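Local coordinates for dTDP-4-dehydrorhamnose 3,5-epimerase (Sulfolobus tokodaii, PDB 2B9U), which probably epimerises dTDP-4-dehydro-6-deoxy-alpha-D-glucose at C3' and C5' to give dTDP-4-dehydro-beta-L-rhamnose, a step in dTDP-L-rhamnose biosynthesis, at residues E4-N7 with I13-K16; H61-R64 with E68-K71. All coordinates share one frame; numbering follows the deposited sequence.

Contact 1: residues E4-N7 with I13-K16; sequences EFEN and ILIK
Phe5 and Ile15 face each other as a non-hydrogen-bonded pair, and their side chains run side by side on the tightly packed face of this two-stranded ladder. Ring atom CD2 of Phe5 lies 3.6 Å from CG1 of Ile15, while CG2 of Ile13 reaches the ring's edge, close to its plane. Met39 adds to the cover over Phe5, and Met109 and Trp111 of the next strand pack against the isoleucines. Glu4 with Lys16 and Glu6 with Leu14 are the hydrogen-bonded pairs; Glu6 N to Leu14 O (2.9 Å) and Leu14 N to Glu6 O (2.8 Å) are nearly straight, at 169° and 168°. The other face is looser and more polar, with Leu14 against Tyr108 as its apolar part. There Lys16, its chain bent at chi3 (130°), swings across, NZ meeting Glu6 OE2 from above the carboxylate plane at 2.8 Å, as a salt bridge. Glu4, exposed to solvent, keeps OE1 4.4 Å from the same NZ, near enough that it probably helps to stabilise the ammonium charge, though beyond salt-bridge distance. Alternating hydrogen-bonded and non-hydrogen-bonded pairs are the signature of an antiparallel beta hairpin, here strands 3-9 and 12-22 of the flattened jelly-roll barrel.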
# COMPACT_ATOMS: atom_id res chain seq x y z
N GLU A 4 -10.02 14.30 -3.19
CA GLU A 4 -10.24 15.22 -4.29
C GLU A 4 -9.51 14.71 -5.52
O GLU A 4 -8.36 14.31 -5.42
CB GLU A 4 -9.77 16.62 -3.91
CG GLU A 4 -10.68 17.29 -2.90
CD GLU A 4 -10.55 18.81 -2.88
OE1 GLU A 4 -9.54 19.36 -3.38
OE2 GLU A 4 -11.48 19.46 -2.35
N PHE A 5 -10.19 14.74 -6.66
CA PHE A 5 -9.66 14.25 -7.93
C PHE A 5 -9.46 15.40 -8.92
O PHE A 5 -10.38 16.19 -9.14
CB PHE A 5 -10.60 13.20 -8.52
CG PHE A 5 -10.86 12.02 -7.61
CD1 PHE A 5 -11.88 12.06 -6.66
CD2 PHE A 5 -10.09 10.86 -7.72
CE1 PHE A 5 -12.12 10.97 -5.82
CE2 PHE A 5 -10.33 9.76 -6.89
CZ PHE A 5 -11.35 9.82 -5.93
N GLU A 6 -8.26 15.49 -9.50
CA GLU A 6 -7.94 16.47 -10.53
C GLU A 6 -7.48 15.80 -11.83
O GLU A 6 -6.53 15.02 -11.83
CB GLU A 6 -6.87 17.45 -10.05
CG GLU A 6 -7.04 17.86 -8.59
CD GLU A 6 -6.24 19.09 -8.19
OE1 GLU A 6 -5.19 19.37 -8.79
OE2 GLU A 6 -6.69 19.78 -7.23
N ASN A 7 -8.17 16.14 -12.93
CA ASN A 7 -7.79 15.70 -14.27
C ASN A 7 -6.52 16.39 -14.72
O ASN A 7 -6.49 17.61 -14.85
CB ASN A 7 -8.88 16.03 -15.30
CG ASN A 7 -10.20 15.37 -15.00
OD1 ASN A 7 -10.45 14.89 -13.88
ND2 ASN A 7 -11.09 15.35 -16.00
N ILE A 13 -5.06 11.15 -13.59
CA ILE A 13 -5.80 11.78 -12.51
C ILE A 13 -4.91 11.90 -11.27
O ILE A 13 -4.23 10.95 -10.89
CB ILE A 13 -7.09 10.99 -12.14
CG1 ILE A 13 -8.04 10.91 -13.36
CG2 ILE A 13 -7.80 11.67 -10.98
CD1 ILE A 13 -9.37 10.23 -13.09
N LEU A 14 -4.90 13.09 -10.68
CA LEU A 14 -4.22 13.29 -9.40
C LEU A 14 -5.23 13.13 -8.28
O LEU A 14 -6.31 13.74 -8.33
CB LEU A 14 -3.54 14.68 -9.33
CG LEU A 14 -2.72 14.87 -8.05
CD1 LEU A 14 -1.23 14.74 -8.33
CD2 LEU A 14 -3.06 16.18 -7.39
N ILE A 15 -4.90 12.29 -7.30
CA ILE A 15 -5.77 12.05 -6.15
C ILE A 15 -5.17 12.66 -4.89
O ILE A 15 -3.98 12.46 -4.58
CB ILE A 15 -6.07 10.53 -5.94
CG1 ILE A 15 -6.66 9.91 -7.19
CG2 ILE A 15 -7.09 10.31 -4.81
CD1 ILE A 15 -5.72 9.03 -7.92
N LYS A 16 -6.00 13.38 -4.15
CA LYS A 16 -5.54 14.09 -2.96
C LYS A 16 -6.32 13.59 -1.77
O LYS A 16 -7.53 13.82 -1.70
CB LYS A 16 -5.77 15.59 -3.10
CG LYS A 16 -5.18 16.22 -4.34
CD LYS A 16 -5.84 17.57 -4.57
CE LYS A 16 -4.80 18.65 -4.79
NZ LYS A 16 -5.40 20.03 -4.71

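Contact 2: residues H61-R64 with E68-K71; sequences HYQR and EQGK
Gln63 and Gln69 meet amide against amide where the chain passes from one sheet of the cupin-type jelly roll to the other: this is a contact between sheets, bridged by side chains and a water, and not a ladder of paired strands. Segment 61-64 ends strand 57-63 of the five-stranded sheet, and segment 68-71 leads into strand 70-75 of the seven-stranded one. The two amide planes are stacked, 21° apart, with Gln63 NE2 3.3 Å from Gln69 CD. The Gln63 amide is held by three bonds: its OE1 accepts one from Ser138 N, and its NE2 donates to the carbonyls of Lys67 and Glu136, which fixes the amide's rotation. These bonds set it beside the 136-138 stretch, about 4 Å from the side chain of Tyr137, predicted to stack on the thymidine ring of the substrate. With an alanine in place of Gln63, the carbonyls of Lys67 and Glu136 and the Ser138 N-H would probably lose their mates, and a gap would open beside the Gln69 amide, freeing the latter to turn. Deeper between the sheets, Lys71 stretches an extended chain (chi2 176°) toward strand 57-63 and brings NZ within 3.0 Å of His61 O, while the imidazole of His61 turns away to bond Asp163 through NE2. At the turn the backbones come close as well, Glu68 CA offering a CA-H...O contact to Gln63 O at 3.2 Å. Glu68 OE1 is tied to Thr65 OG1 within the intervening loop. A water probably donates to that same Gln63 O, at 2.8 Å, and its oxygen accepts the Gln69 N-H at a short 2.6 Å from Gln69 N.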
# COMPACT_ATOMS: atom_id res chain seq x y z
N HIS A 61 8.02 2.10 -17.96
CA HIS A 61 7.46 0.76 -18.14
C HIS A 61 5.98 0.71 -18.42
O HIS A 61 5.20 1.53 -17.91
CB HIS A 61 7.72 -0.09 -16.90
CG HIS A 61 9.15 -0.14 -16.48
ND1 HIS A 61 9.54 -0.00 -15.17
CD2 HIS A 61 10.28 -0.33 -17.20
CE1 HIS A 61 10.86 -0.10 -15.10
NE2 HIS A 61 11.33 -0.31 -16.31
N TYR A 62 5.59 -0.27 -19.23
CA TYR A 62 4.19 -0.62 -19.49
C TYR A 62 4.09 -2.11 -19.88
O TYR A 62 5.06 -2.70 -20.36
CB TYR A 62 3.57 0.28 -20.57
CG TYR A 62 4.37 0.36 -21.86
CD1 TYR A 62 5.52 1.13 -21.94
CD2 TYR A 62 3.97 -0.34 -23.00
CE1 TYR A 62 6.26 1.21 -23.11
CE2 TYR A 62 4.71 -0.27 -24.18
CZ TYR A 62 5.85 0.52 -24.22
OH TYR A 62 6.60 0.60 -25.36
N GLN A 63 2.93 -2.71 -19.65
CA GLN A 63 2.64 -4.03 -20.17
C GLN A 63 1.69 -3.91 -21.35
O GLN A 63 0.69 -3.19 -21.28
CB GLN A 63 2.08 -4.95 -19.08
CG GLN A 63 3.14 -5.86 -18.45
CD GLN A 63 2.68 -6.62 -17.21
OE1 GLN A 63 3.52 -6.99 -16.38
NE2 GLN A 63 1.37 -6.86 -17.07
N ARG A 64 2.01 -4.58 -22.45
CA ARG A 64 1.17 -4.50 -23.65
C ARG A 64 -0.10 -5.33 -23.51
O ARG A 64 -0.17 -6.25 -22.70
CB ARG A 64 1.96 -4.89 -24.92
CG ARG A 64 2.74 -6.18 -24.81
CD ARG A 64 3.30 -6.67 -26.14
NE ARG A 64 3.87 -8.02 -26.02
CZ ARG A 64 3.16 -9.15 -26.00
NH1 ARG A 64 1.83 -9.13 -26.09
NH2 ARG A 64 3.79 -10.32 -25.89
N GLU A 68 -2.29 -5.34 -20.19
CA GLU A 68 -2.13 -3.94 -19.85
C GLU A 68 -2.50 -3.66 -18.39
O GLU A 68 -3.31 -4.35 -17.79
CB GLU A 68 -2.95 -3.06 -20.82
CG GLU A 68 -4.48 -3.09 -20.64
CD GLU A 68 -5.15 -4.41 -21.04
OE1 GLU A 68 -4.52 -5.25 -21.73
OE2 GLU A 68 -6.31 -4.61 -20.64
N GLN A 69 -1.89 -2.62 -17.82
CA GLN A 69 -2.06 -2.31 -16.42
C GLN A 69 -2.37 -0.83 -16.22
O GLN A 69 -1.80 0.02 -16.89
CB GLN A 69 -0.79 -2.68 -15.64
CG GLN A 69 -0.49 -4.16 -15.54
CD GLN A 69 0.86 -4.47 -14.88
OE1 GLN A 69 0.97 -5.39 -14.07
NE2 GLN A 69 1.89 -3.70 -15.24
N GLY A 70 -3.28 -0.55 -15.30
CA GLY A 70 -3.38 0.76 -14.69
C GLY A 70 -2.56 0.78 -13.42
O GLY A 70 -2.25 -0.27 -12.87
N LYS A 71 -2.18 1.98 -12.98
CA LYS A 71 -1.26 2.16 -11.83
C LYS A 71 -1.66 3.38 -11.00
O LYS A 71 -1.91 4.47 -11.54
CB LYS A 71 0.19 2.32 -12.32
CG LYS A 71 0.75 1.08 -13.05
CD LYS A 71 2.14 1.32 -13.58
CE LYS A 71 2.51 0.28 -14.64
NZ LYS A 71 3.73 0.69 -15.42
O HOH W 1 0.11 -1.47 -19.12

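In the fold
Along the chain the contacts come in series: the hairpin of contact 1 closes long before contact 2 opens. Their centres lie 20 Å apart, and although their nearest atoms come within about 7 Å they do not touch. What connects them is the larger antiparallel sheet. Strand 109-112 pairs with strand 12-22 through Trp111 and Ile13 and with strand 70-75 through Ile112 and Lys71, so it sits between the two. Contact 1 thus adds strand 3-9 to that sheet, whereas contact 2 links it to the five-stranded one beside the predicted thymidine-stacking site. Neither is touched by the other chain of the homodimer, and both shape the barrel of a single subunit.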